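PDB 6I60: alpha-rhamnosidase from Dictyoglomus thermophilum, which probably hydrolyses the terminal non-reducing alpha-L-rhamnose residues of alpha-L-rhamnosides. Local coordinates for residues 480-485 with 800-804; 47-51 with 105-109; 378-382 with 441-445; 556-561 with 607-613; 888-894 with 932-936. All coordinates share one frame; numbering follows the deposited sequence.

Interaction 1. Residues 480-485 with 800-804; sequences HNIIWG and ATTLW
N481, on helix 473-488, lies against T802 in the irregular loop after helix 792-797, their CA atoms only 4.2 Å apart. The two backbones exchange CA-H...O contacts: N481 CA points to T801 O, 3.4 Å away, and T802 CA to N481 O. At such close range the N481 side chain reaches straight into the loop. With CG beside the backbone N (chi1 -77°), its amide ND2 donates to A800 O and to T802 O, the latter at 3.0 Å. A800 O lies in the amide plane and T802 O is tilted 20° out of it, and ND2 stands above the plane of both carbonyls. The amide oxygen is held too, because H480 ND1 donates to N481 OD1 at 3.1 Å, in the plane of the imidazole. L803 CD1 packs against both N481 CB (3.8 Å) and I482 CG1 (3.7 Å). On the other flank the methyl CG2 of T802 rests on G485 N and near W484 CB, while its OG1 turns out to H818 O. Q370 NE2 binds T801 O, and N371 N binds T801 OG1. Both segments belong to the six-hairpin domain, the (alpha/alpha)6 barrel of the family, which this contact bridges between distant points of the chain. A leucine in place of N481 would probably leave A800 O and T802 O without their shared donor and set the H480 ring free to turn. One buried amide thus pins two loop carbonyls, and the histidine N-H on OD1 fixes which end faces them.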
# COMPACT_ATOMS: atom_id res chain seq x y z
N HIS A 480 6.13 11.61 10.88
CA HIS A 480 6.02 10.40 11.68
C HIS A 480 4.57 9.92 11.76
O HIS A 480 4.31 8.71 11.77
CB HIS A 480 6.59 10.64 13.08
CG HIS A 480 6.07 9.69 14.12
ND1 HIS A 480 4.91 9.93 14.84
CD2 HIS A 480 6.57 8.52 14.58
CE1 HIS A 480 4.71 8.93 15.68
NE2 HIS A 480 5.70 8.07 15.55
N ASN A 481 3.62 10.86 11.81
CA ASN A 481 2.21 10.48 11.92
C ASN A 481 1.68 9.88 10.63
O ASN A 481 0.82 9.00 10.66
CB ASN A 481 1.38 11.71 12.31
CG ASN A 481 1.50 12.05 13.79
OD1 ASN A 481 2.56 11.89 14.40
ND2 ASN A 481 0.41 12.53 14.37
N ILE A 482 2.19 10.34 9.48
CA ILE A 482 1.71 9.82 8.20
C ILE A 482 2.24 8.41 7.96
O ILE A 482 1.54 7.56 7.39
CB ILE A 482 2.11 10.78 7.06
CG1 ILE A 482 1.28 12.07 7.15
CG2 ILE A 482 1.93 10.13 5.70
CD1 ILE A 482 1.73 13.16 6.20
N ILE A 483 3.46 8.12 8.41
CA ILE A 483 4.05 6.80 8.22
C ILE A 483 3.23 5.74 8.95
O ILE A 483 2.92 4.67 8.40
CB ILE A 483 5.52 6.79 8.67
CG1 ILE A 483 6.40 7.48 7.64
CG2 ILE A 483 5.99 5.36 8.93
CD1 ILE A 483 7.88 7.20 7.81
N TRP A 484 2.85 6.03 10.20
CA TRP A 484 2.01 5.10 10.95
C TRP A 484 0.59 5.05 10.40
O TRP A 484 -0.05 3.99 10.43
CB TRP A 484 1.98 5.48 12.43
CG TRP A 484 3.20 5.05 13.18
CD1 TRP A 484 4.38 5.72 13.28
CD2 TRP A 484 3.36 3.84 13.94
NE1 TRP A 484 5.27 5.01 14.05
CE2 TRP A 484 4.66 3.85 14.47
CE3 TRP A 484 2.52 2.76 14.22
CZ2 TRP A 484 5.15 2.82 15.27
CZ3 TRP A 484 3.01 1.73 15.01
CH2 TRP A 484 4.31 1.77 15.53
N GLY A 485 0.09 6.17 9.88
CA GLY A 485 -1.26 6.18 9.35
C GLY A 485 -1.39 5.40 8.06
O GLY A 485 -2.39 4.71 7.84
N ALA A 800 -2.44 13.79 18.44
CA ALA A 800 -2.61 12.84 17.36
C ALA A 800 -1.28 12.17 17.05
O ALA A 800 -0.28 12.84 16.79
CB ALA A 800 -3.16 13.53 16.11
N THR A 801 -1.27 10.83 17.10
CA THR A 801 -0.12 10.06 16.65
C THR A 801 -0.27 9.60 15.20
O THR A 801 0.67 9.04 14.64
CB THR A 801 0.10 8.85 17.55
OG1 THR A 801 -1.16 8.29 17.94
CG2 THR A 801 0.88 9.25 18.80
N THR A 802 -1.44 9.82 14.61
CA THR A 802 -1.65 9.58 13.18
C THR A 802 -2.34 10.83 12.64
O THR A 802 -2.27 11.92 13.21
CB THR A 802 -2.46 8.30 12.94
OG1 THR A 802 -3.56 8.24 13.86
CG2 THR A 802 -1.58 7.07 13.14
N LEU A 803 -3.04 10.68 11.52
CA LEU A 803 -3.74 11.79 10.89
C LEU A 803 -5.24 11.62 11.08
O LEU A 803 -5.77 10.50 11.08
CB LEU A 803 -3.40 11.90 9.41
CG LEU A 803 -2.48 13.06 9.04
CD1 LEU A 803 -1.15 12.96 9.77
CD2 LEU A 803 -2.26 13.13 7.54
N TRP A 804 -5.94 12.75 11.24
CA TRP A 804 -7.37 12.75 11.48
C TRP A 804 -8.14 12.73 10.16
O TRP A 804 -7.63 13.07 9.10
CB TRP A 804 -7.78 13.99 12.28
CG TRP A 804 -7.29 13.99 13.68
CD1 TRP A 804 -6.76 12.95 14.37
CD2 TRP A 804 -7.29 15.11 14.57
NE1 TRP A 804 -6.43 13.34 15.64
CE2 TRP A 804 -6.74 14.67 15.79
CE3 TRP A 804 -7.69 16.45 14.46
CZ2 TRP A 804 -6.58 15.51 16.89
CZ3 TRP A 804 -7.54 17.28 15.55
CH2 TRP A 804 -6.99 16.81 16.75

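Interaction 2. Residues 47-51 with 105-109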
# COMPACT_ATOMS: atom_id res chain seq x y z
N ASP A 47 2.09 -17.19 -10.70
CA ASP A 47 1.04 -17.65 -11.60
C ASP A 47 1.00 -16.87 -12.91
O ASP A 47 0.38 -17.34 -13.87
CB ASP A 47 -0.33 -17.55 -10.92
CG ASP A 47 -0.74 -18.85 -10.25
OD1 ASP A 47 -1.88 -18.93 -9.74
OD2 ASP A 47 0.07 -19.80 -10.24
N LYS A 48 1.66 -15.72 -12.97
CA LYS A 48 1.75 -14.96 -14.21
C LYS A 48 2.56 -15.76 -15.23
O LYS A 48 3.70 -16.15 -14.97
CB LYS A 48 2.41 -13.61 -13.96
CG LYS A 48 1.47 -12.42 -14.09
CD LYS A 48 2.24 -11.13 -14.34
CE LYS A 48 1.31 -10.02 -14.81
NZ LYS A 48 0.20 -9.77 -13.85
N LYS A 49 1.96 -16.01 -16.40
CA LYS A 49 2.67 -16.74 -17.45
C LYS A 49 3.87 -15.95 -17.96
O LYS A 49 4.86 -16.55 -18.40
CB LYS A 49 1.72 -17.06 -18.61
CG LYS A 49 0.51 -17.89 -18.20
CD LYS A 49 0.76 -19.37 -18.38
CE LYS A 49 -0.43 -20.20 -17.93
NZ LYS A 49 -1.62 -20.02 -18.82
N ASN A 50 3.80 -14.62 -17.91
CA ASN A 50 4.90 -13.74 -18.30
C ASN A 50 5.24 -12.84 -17.11
O ASN A 50 4.82 -11.68 -17.07
CB ASN A 50 4.55 -12.92 -19.53
CG ASN A 50 4.10 -13.78 -20.70
OD1 ASN A 50 3.02 -14.36 -20.67
ND2 ASN A 50 4.94 -13.87 -21.72
N PRO A 51 5.99 -13.35 -16.13
CA PRO A 51 6.35 -12.52 -14.97
C PRO A 51 7.31 -11.41 -15.35
O PRO A 51 7.85 -11.35 -16.46
CB PRO A 51 7.00 -13.52 -14.01
CG PRO A 51 7.48 -14.63 -14.89
CD PRO A 51 6.49 -14.73 -16.01
N LYS A 105 10.01 -19.77 -23.01
CA LYS A 105 9.15 -20.93 -23.17
C LYS A 105 7.97 -20.85 -22.21
O LYS A 105 8.10 -20.35 -21.09
CB LYS A 105 9.95 -22.21 -22.93
CG LYS A 105 9.15 -23.50 -23.02
CD LYS A 105 9.89 -24.57 -23.80
CE LYS A 105 9.44 -25.96 -23.37
NZ LYS A 105 9.96 -27.02 -24.28
N GLU A 106 6.81 -21.34 -22.66
CA GLU A 106 5.61 -21.32 -21.83
C GLU A 106 5.86 -22.05 -20.52
O GLU A 106 6.20 -23.24 -20.51
CB GLU A 106 4.44 -21.95 -22.58
CG GLU A 106 3.30 -22.42 -21.69
CD GLU A 106 2.12 -21.47 -21.73
OE1 GLU A 106 1.15 -21.69 -20.96
OE2 GLU A 106 2.15 -20.50 -22.51
N LEU A 107 5.71 -21.33 -19.41
CA LEU A 107 5.96 -21.90 -18.10
C LEU A 107 4.90 -22.95 -17.76
O LEU A 107 3.78 -22.94 -18.29
CB LEU A 107 5.98 -20.81 -17.03
CG LEU A 107 7.01 -19.70 -17.27
CD1 LEU A 107 6.81 -18.57 -16.26
CD2 LEU A 107 8.43 -20.25 -17.20
N GLU A 108 5.26 -23.86 -16.87
CA GLU A 108 4.42 -24.98 -16.49
C GLU A 108 4.21 -25.00 -14.99
O GLU A 108 5.06 -24.50 -14.23
CB GLU A 108 5.03 -26.31 -16.96
CG GLU A 108 4.73 -26.64 -18.41
CD GLU A 108 5.74 -27.59 -19.03
OE1 GLU A 108 5.31 -28.60 -19.62
OE2 GLU A 108 6.95 -27.32 -18.91
N PRO A 109 3.10 -25.56 -14.52
CA PRO A 109 2.78 -25.48 -13.09
C PRO A 109 3.74 -26.30 -12.23
O PRO A 109 4.27 -27.33 -12.65
CB PRO A 109 1.36 -26.04 -13.00
CG PRO A 109 0.83 -26.03 -14.40
CD PRO A 109 2.02 -26.21 -15.28
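The carboxylate of E106 is the flat side-chain group of this contact, and K49 CD comes over one of its faces at the OE1 end. The lysine passes obliquely across it, presenting hydrocarbon before charge: K49 CD is 3.5 Å from E106 OE1 and K49 CE 3.7 Å. The ammonium lies closer to the carboxylate plane but farther from the oxygen, K49 NZ being 3.9 Å from E106 OE1, so the pair is a long salt bridge. Bends at chi2 and chi4 of K49 and at chi2 of E106 bring the two chains together in this way.

The puckered pyrrolidine ring of P51 turns its CD corner to L107 CD1, 3.9 Å away. L107 points toward the 47-51 loop. Its CD1 also comes to 3.5 Å from K49 O and lies near K48 O, so one methyl meets two successive carbonyls as well as the proline. Y102 also lies against L107, pairs its backbone with P51 and accepts from N50 ND2.

Both loops belong to the N-terminal immunoglobulin-like domain, one leading into strand 52-56 and the other into strand 112-120. No hydrogen bond joins the two segments directly. Their attachment therefore rests on a buried leucine seated against backbone and proline, with a long, and so probably weak, ion pair on the more exposed side.

Interaction 3. Residues 378-382 with 441-445; sequences IKVRT and ILGYP
I378 and Y444 meet in the gap between two sheets of the concanavalin-like beta sandwich, one containing strand 375-380 and the other strand 438-442. The segments run 28° apart and converge: the CA atoms of I378 and I441 are 9.6 Å apart, those of T382 and P445 only 5.8 Å. Side chains fill the wide end. I378 extends its CG1 branch anti to the backbone N (chi1 -165°), and the terminal CD1 enters the notch between I441 and the tyrosine, 4.1 Å from I441 CG2 and 3.8 Å from Y444 CD2. It meets the ring at its edge, the isoleucine and the tyrosine lying alongside each other, pointing opposite ways. V380 CG1 is a looser neighbour of Y444 CE2. I389 of strand 388-394 backs I378, V380, I441 and P445, closing the hydrophobic layer from the sheet of strand 438-442.

At the narrow end the bump is P445. Its ring sits in the shallow hollow formed by V380 CB, R381 O and T382 CB, while its CD lies over one face of the Y444 ring, offset toward the rim. The tyrosine ring thus has P445 CD over one face and I378 CD1 at its edge. The K379 chain leads away to a salt bridge with E454; R381, just past the strand, pairs with D452. From the far end of the ring the phenol reaches the opposing backbone: Y444 OH donates to K379 O at 2.7 Å, with a C=O...O angle of 151° and the hydroxyl tilted 18° from the carbonyl plane.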
# COMPACT_ATOMS: atom_id res chain seq x y z
N ILE A 378 -2.17 -11.28 25.60
CA ILE A 378 -2.30 -11.20 27.05
C ILE A 378 -1.69 -12.44 27.67
O ILE A 378 -1.71 -13.53 27.10
CB ILE A 378 -3.78 -11.03 27.48
CG1 ILE A 378 -3.87 -10.57 28.93
CG2 ILE A 378 -4.57 -12.31 27.26
CD1 ILE A 378 -5.29 -10.33 29.40
N LYS A 379 -1.09 -12.25 28.85
CA LYS A 379 -0.57 -13.34 29.66
C LYS A 379 -1.39 -13.42 30.94
O LYS A 379 -1.53 -12.42 31.65
CB LYS A 379 0.91 -13.13 29.99
CG LYS A 379 1.81 -12.95 28.77
CD LYS A 379 3.26 -12.73 29.18
CE LYS A 379 4.16 -12.55 27.97
NZ LYS A 379 5.01 -11.33 28.07
N VAL A 380 -1.96 -14.59 31.22
CA VAL A 380 -2.83 -14.77 32.37
C VAL A 380 -2.29 -15.90 33.23
O VAL A 380 -1.63 -16.83 32.75
CB VAL A 380 -4.29 -15.05 31.94
CG1 VAL A 380 -4.70 -14.12 30.81
CG2 VAL A 380 -4.47 -16.50 31.53
N ARG A 381 -2.57 -15.81 34.54
CA ARG A 381 -2.21 -16.84 35.51
C ARG A 381 -3.40 -16.98 36.45
O ARG A 381 -3.61 -16.13 37.32
CB ARG A 381 -0.94 -16.49 36.27
CG ARG A 381 0.30 -16.31 35.40
CD ARG A 381 1.34 -15.47 36.11
NE ARG A 381 1.79 -14.35 35.28
CZ ARG A 381 2.90 -14.35 34.55
NH1 ARG A 381 3.68 -15.43 34.54
NH2 ARG A 381 3.22 -13.29 33.83
N THR A 382 -4.18 -18.04 36.27
CA THR A 382 -5.44 -18.12 36.99
C THR A 382 -5.65 -19.42 37.75
O THR A 382 -6.19 -19.40 38.86
CB THR A 382 -6.61 -17.90 36.02
OG1 THR A 382 -7.84 -18.30 36.64
CG2 THR A 382 -6.40 -18.71 34.75
N ILE A 441 -8.98 -3.82 29.83
CA ILE A 441 -9.11 -5.23 30.17
C ILE A 441 -9.92 -5.35 31.45
O ILE A 441 -9.54 -4.78 32.49
CB ILE A 441 -7.74 -5.92 30.33
CG1 ILE A 441 -6.91 -5.75 29.05
CG2 ILE A 441 -7.92 -7.39 30.66
CD1 ILE A 441 -5.48 -5.41 29.32
N LEU A 442 -11.02 -6.08 31.39
CA LEU A 442 -11.86 -6.34 32.55
C LEU A 442 -11.88 -7.84 32.82
O LEU A 442 -12.04 -8.64 31.89
CB LEU A 442 -13.29 -5.82 32.33
CG LEU A 442 -14.27 -6.09 33.47
CD1 LEU A 442 -14.45 -4.84 34.33
CD2 LEU A 442 -15.62 -6.57 32.94
N GLY A 443 -11.70 -8.21 34.08
CA GLY A 443 -11.73 -9.60 34.48
C GLY A 443 -10.38 -10.27 34.61
O GLY A 443 -10.33 -11.50 34.67
N TYR A 444 -9.29 -9.51 34.65
CA TYR A 444 -7.98 -10.10 34.79
C TYR A 444 -7.83 -10.73 36.18
O TYR A 444 -8.28 -10.15 37.17
CB TYR A 444 -6.89 -9.06 34.57
CG TYR A 444 -5.50 -9.64 34.45
CD1 TYR A 444 -4.66 -9.72 35.55
CD2 TYR A 444 -5.03 -10.12 33.23
CE1 TYR A 444 -3.40 -10.25 35.45
CE2 TYR A 444 -3.76 -10.65 33.12
CZ TYR A 444 -2.95 -10.72 34.24
OH TYR A 444 -1.69 -11.25 34.13
N PRO A 445 -7.21 -11.91 36.28
CA PRO A 445 -7.00 -12.52 37.60
C PRO A 445 -6.00 -11.75 38.45
O PRO A 445 -4.86 -12.19 38.62
CB PRO A 445 -6.49 -13.93 37.26
CG PRO A 445 -5.87 -13.78 35.91
CD PRO A 445 -6.70 -12.76 35.19

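Interaction 4. Residues 556-561 with 607-613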
# COMPACT_ATOMS: atom_id res chain seq x y z
N PRO A 556 -22.46 4.79 -10.03
CA PRO A 556 -21.08 4.95 -10.48
C PRO A 556 -20.24 5.72 -9.46
O PRO A 556 -20.75 6.12 -8.42
CB PRO A 556 -21.22 5.75 -11.77
CG PRO A 556 -22.45 6.56 -11.57
CD PRO A 556 -23.37 5.75 -10.69
N GLY A 557 -18.96 5.92 -9.77
CA GLY A 557 -18.03 6.54 -8.85
C GLY A 557 -17.85 8.02 -9.11
O GLY A 557 -18.06 8.51 -10.21
N ASP A 558 -17.46 8.73 -8.05
CA ASP A 558 -17.10 10.13 -8.19
C ASP A 558 -15.84 10.25 -9.05
O ASP A 558 -14.92 9.43 -8.91
CB ASP A 558 -16.86 10.76 -6.81
CG ASP A 558 -16.74 12.28 -6.86
OD1 ASP A 558 -15.71 12.79 -7.34
OD2 ASP A 558 -17.69 12.96 -6.42
N PRO A 559 -15.78 11.22 -9.96
CA PRO A 559 -14.56 11.36 -10.78
C PRO A 559 -13.30 11.56 -9.97
O PRO A 559 -12.24 11.05 -10.35
CB PRO A 559 -14.88 12.58 -11.66
CG PRO A 559 -16.37 12.62 -11.72
CD PRO A 559 -16.85 12.14 -10.38
N ALA A 560 -13.38 12.29 -8.85
CA ALA A 560 -12.22 12.43 -7.97
C ALA A 560 -11.86 11.12 -7.28
O ALA A 560 -10.74 10.99 -6.78
CB ALA A 560 -12.49 13.51 -6.92
N TRP A 561 -12.78 10.17 -7.24
CA TRP A 561 -12.54 8.86 -6.64
C TRP A 561 -12.12 7.83 -7.68
O TRP A 561 -11.09 7.17 -7.53
CB TRP A 561 -13.80 8.39 -5.90
CG TRP A 561 -13.82 8.71 -4.43
CD1 TRP A 561 -13.96 7.83 -3.41
CD2 TRP A 561 -13.70 10.01 -3.83
NE1 TRP A 561 -13.93 8.49 -2.20
CE2 TRP A 561 -13.77 9.83 -2.44
CE3 TRP A 561 -13.53 11.30 -4.34
CZ2 TRP A 561 -13.68 10.89 -1.54
CZ3 TRP A 561 -13.44 12.35 -3.45
CH2 TRP A 561 -13.51 12.14 -2.06
N PHE A 607 -22.08 15.86 -12.40
CA PHE A 607 -22.28 14.84 -11.38
C PHE A 607 -21.09 14.80 -10.43
O PHE A 607 -19.94 14.75 -10.87
CB PHE A 607 -22.50 13.47 -12.02
CG PHE A 607 -22.39 12.33 -11.04
CD1 PHE A 607 -21.35 11.41 -11.13
CD2 PHE A 607 -23.32 12.18 -10.02
CE1 PHE A 607 -21.25 10.36 -10.23
CE2 PHE A 607 -23.22 11.13 -9.11
CZ PHE A 607 -22.18 10.22 -9.22
N TYR A 608 -21.38 14.81 -9.13
CA TYR A 608 -20.37 14.65 -8.10
C TYR A 608 -21.07 14.31 -6.80
O TYR A 608 -22.20 14.74 -6.56
CB TYR A 608 -19.51 15.90 -7.94
CG TYR A 608 -20.14 16.99 -7.10
CD1 TYR A 608 -21.06 17.87 -7.65
CD2 TYR A 608 -19.83 17.13 -5.75
CE1 TYR A 608 -21.65 18.86 -6.89
CE2 TYR A 608 -20.41 18.12 -4.98
CZ TYR A 608 -21.32 18.98 -5.56
OH TYR A 608 -21.90 19.97 -4.80
N LYS A 609 -20.40 13.52 -5.97
CA LYS A 609 -20.91 13.15 -4.66
C LYS A 609 -20.09 13.72 -3.52
O LYS A 609 -20.66 14.25 -2.56
CB LYS A 609 -20.97 11.63 -4.53
CG LYS A 609 -21.89 10.96 -5.53
CD LYS A 609 -21.85 9.45 -5.40
CE LYS A 609 -20.63 8.87 -6.10
NZ LYS A 609 -20.85 7.45 -6.48
N TYR A 610 -18.76 13.64 -3.60
CA TYR A 610 -17.87 14.08 -2.54
C TYR A 610 -17.12 15.36 -2.89
O TYR A 610 -17.15 16.32 -2.11
CB TYR A 610 -16.88 12.96 -2.20
CG TYR A 610 -17.50 11.58 -2.22
CD1 TYR A 610 -17.05 10.61 -3.10
CD2 TYR A 610 -18.54 11.26 -1.36
CE1 TYR A 610 -17.62 9.35 -3.12
CE2 TYR A 610 -19.11 10.00 -1.37
CZ TYR A 610 -18.65 9.05 -2.25
OH TYR A 610 -19.21 7.80 -2.27
N GLY A 611 -16.45 15.40 -4.04
CA GLY A 611 -15.69 16.58 -4.40
C GLY A 611 -14.55 16.82 -3.43
O GLY A 611 -13.90 15.88 -2.96
N ASP A 612 -14.31 18.09 -3.12
CA ASP A 612 -13.32 18.47 -2.12
C ASP A 612 -13.85 18.06 -0.75
O ASP A 612 -14.42 18.85 0.01
CB ASP A 612 -13.03 19.97 -2.18
CG ASP A 612 -11.61 20.31 -1.76
OD1 ASP A 612 -10.76 19.39 -1.72
OD2 ASP A 612 -11.35 21.49 -1.48
N TRP A 613 -13.64 16.79 -0.42
CA TRP A 613 -14.19 16.20 0.79
C TRP A 613 -13.52 16.78 2.03
O TRP A 613 -12.29 16.84 2.12
CB TRP A 613 -14.01 14.69 0.76
CG TRP A 613 -14.93 13.91 1.66
CD1 TRP A 613 -14.56 13.06 2.66
CD2 TRP A 613 -16.36 13.89 1.62
NE1 TRP A 613 -15.67 12.52 3.26
CE2 TRP A 613 -16.79 13.02 2.64
CE3 TRP A 613 -17.31 14.54 0.84
CZ2 TRP A 613 -18.14 12.76 2.88
CZ3 TRP A 613 -18.65 14.29 1.08
CH2 TRP A 613 -19.05 13.41 2.09
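D558 reaches across to the backbone of K609 and Y610. Its CB packs on the tyrosine, 3.7 Å from Y610 CD1. CG is swung anti to the backbone N (chi1 -169°), which carries the carboxylate between the two segments. OD1 turns back and accepts from A560 N at 2.8 Å, using the anti lone pair; D558 is thereby the N-cap of helix 559-562. OD2 faces the other way and takes two loop amides, K609 N at 2.8 Å nearly along the C-O axis and Y610 N at 3.1 Å from above the carboxylate plane. One acid thus caps a helix start and ties down the 607-613 loop, both within the (alpha/alpha)6 barrel of the six-hairpin glycosidase domain.

Next to the acid, Y610 lies over one face of W561. Its CD1 stands 3.4 Å above the centre of the indole, and Y610 CB makes a CH-pi contact with the six-membered ring, 3.8 Å from its centroid. The tyrosine ring is inclined at 44° to the five-membered ring, an oblique pair. At the indole's edge, W613 CB approaches W561 CH2. W561 NE1 donates to a bound triethylene glycol, probably from the crystallisation liquor. A serine in place of W561 would probably leave Y610 without a surface to lie on and open a gap beside W613 CB. K609 NZ bonds to P556 O, though the modelled length is doubtfully short; D546 pairs with the same ammonium and accepts from Y610 OH.

Interaction 5. Residues 888-894 with 932-936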
# COMPACT_ATOMS: atom_id res chain seq x y z
N VAL A 888 23.59 9.34 -7.06
CA VAL A 888 22.88 8.86 -8.24
C VAL A 888 23.33 7.43 -8.51
O VAL A 888 24.54 7.19 -8.62
CB VAL A 888 23.12 9.74 -9.47
CG1 VAL A 888 22.18 9.34 -10.61
CG2 VAL A 888 22.95 11.21 -9.12
N PRO A 889 22.43 6.46 -8.62
CA PRO A 889 22.84 5.09 -8.93
C PRO A 889 23.17 4.94 -10.41
O PRO A 889 22.94 5.83 -11.23
CB PRO A 889 21.61 4.27 -8.55
CG PRO A 889 20.46 5.19 -8.79
CD PRO A 889 20.96 6.60 -8.52
N VAL A 890 23.73 3.77 -10.74
CA VAL A 890 24.10 3.49 -12.12
C VAL A 890 22.84 3.32 -12.98
O VAL A 890 21.80 2.86 -12.51
CB VAL A 890 25.00 2.24 -12.19
CG1 VAL A 890 25.74 2.18 -13.51
CG2 VAL A 890 26.01 2.24 -11.05
N ASN A 891 22.95 3.71 -14.26
CA ASN A 891 21.83 3.75 -15.21
C ASN A 891 20.84 4.85 -14.84
O ASN A 891 19.63 4.69 -15.01
CB ASN A 891 21.12 2.40 -15.33
CG ASN A 891 20.49 2.19 -16.69
OD1 ASN A 891 21.16 2.29 -17.71
ND2 ASN A 891 19.19 1.92 -16.70
N SER A 892 21.35 5.98 -14.36
CA SER A 892 20.51 7.13 -14.03
C SER A 892 21.36 8.39 -14.14
O SER A 892 22.59 8.34 -14.01
CB SER A 892 19.90 7.00 -12.63
OG SER A 892 19.46 8.26 -12.17
N GLU A 893 20.69 9.51 -14.37
CA GLU A 893 21.36 10.80 -14.48
C GLU A 893 20.72 11.79 -13.51
O GLU A 893 19.53 11.70 -13.19
CB GLU A 893 21.29 11.35 -15.91
CG GLU A 893 19.92 11.85 -16.34
CD GLU A 893 19.85 12.16 -17.83
OE1 GLU A 893 19.43 11.28 -18.61
OE2 GLU A 893 20.23 13.29 -18.21
N GLY A 894 21.54 12.72 -13.03
CA GLY A 894 21.11 13.70 -12.05
C GLY A 894 21.09 15.10 -12.64
O GLY A 894 21.93 15.45 -13.47
N VAL A 932 24.92 15.63 -13.82
CA VAL A 932 25.87 14.61 -13.43
C VAL A 932 25.30 13.24 -13.78
O VAL A 932 24.13 13.10 -14.12
CB VAL A 932 26.23 14.67 -11.92
CG1 VAL A 932 26.74 16.05 -11.54
CG2 VAL A 932 25.02 14.29 -11.07
N GLY A 933 26.17 12.23 -13.71
CA GLY A 933 25.75 10.85 -13.90
C GLY A 933 25.72 10.08 -12.60
O GLY A 933 25.44 10.65 -11.54
N SER A 934 26.03 8.79 -12.65
CA SER A 934 26.02 7.97 -11.45
C SER A 934 27.19 8.33 -10.54
O SER A 934 28.27 8.72 -11.00
CB SER A 934 26.07 6.48 -11.81
OG SER A 934 27.32 6.12 -12.38
N GLY A 935 26.97 8.20 -9.24
CA GLY A 935 27.98 8.44 -8.23
C GLY A 935 27.51 9.42 -7.18
O GLY A 935 26.38 9.90 -7.19
N SER A 936 28.41 9.71 -6.24
CA SER A 936 28.15 10.66 -5.16
C SER A 936 28.93 11.94 -5.40
O SER A 936 30.10 11.91 -5.79
CB SER A 936 28.54 10.05 -3.81
OG SER A 936 28.05 8.73 -3.68
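V888 pairs with G935, and G894 with V932, as two antiparallel hydrogen-bonded pairs, with four N-H...O=C bonds in all. V888 N to G935 O measures 2.8 Å and V932 N to G894 O 3.0 Å. Between these two pairs both chains leave regular strand geometry, and V888 reaches in toward the G933 backbone, its CB lying against G933 O. The branches of V888 straddle that carbonyl, CG1 anti to the backbone N (chi1 -171°), and CG2 continues to V932 CG2 at 4.2 Å. V932 in turn lies beside G894, whose lack of a side chain lets V932 CG2 settle 4.1 Å from G894 CA.

The pairing marks a crossing between the two sheets of a beta sandwich in the C-terminal domain. Strand 882-888 and strand 935-941 are neighbours in one sheet, strands 893-899 and 927-932 in the other, and the short links pass from sheet to sheet side by side. V888 and V932 both face the interior: V888 packs on I847 and F849 of strand 846-849, and V932 on I886, Y937 and F939.

S934 occupies the link. Its CA makes a CA-H...O contact with V888 O at 3.3 Å, and its CB rests against P889 O and near V890 CA. The hydroxyl leaves the contact to accept from E64 N. N891 likewise binds Q66, S96 and Q98, so the outer end of the bend abuts the N-terminal part of the chain, while E893 reaches a salt bridge with K846.

How the interactions relate
Interactions 1 and 4 share the six-hairpin domain, with 4 nested in the chain loop that 1 closes and their nearest atoms about 9 Å apart. Both tie irregular loops to helices through a buried polar side chain, but N481 donates to carbonyls where D558 accepts from amides, and 4 adds aromatic packing. The other three lie in beta domains. Interaction 5 is largely buried and joined chiefly by backbone pairing; interaction 3 fills the opening between sheets with side chains, using a single hydrogen bond; interaction 2 has none across it, relying on a leucine and a long ion pair near the surface. Interactions 3 and 5 are farthest apart, about 58 Å between centres.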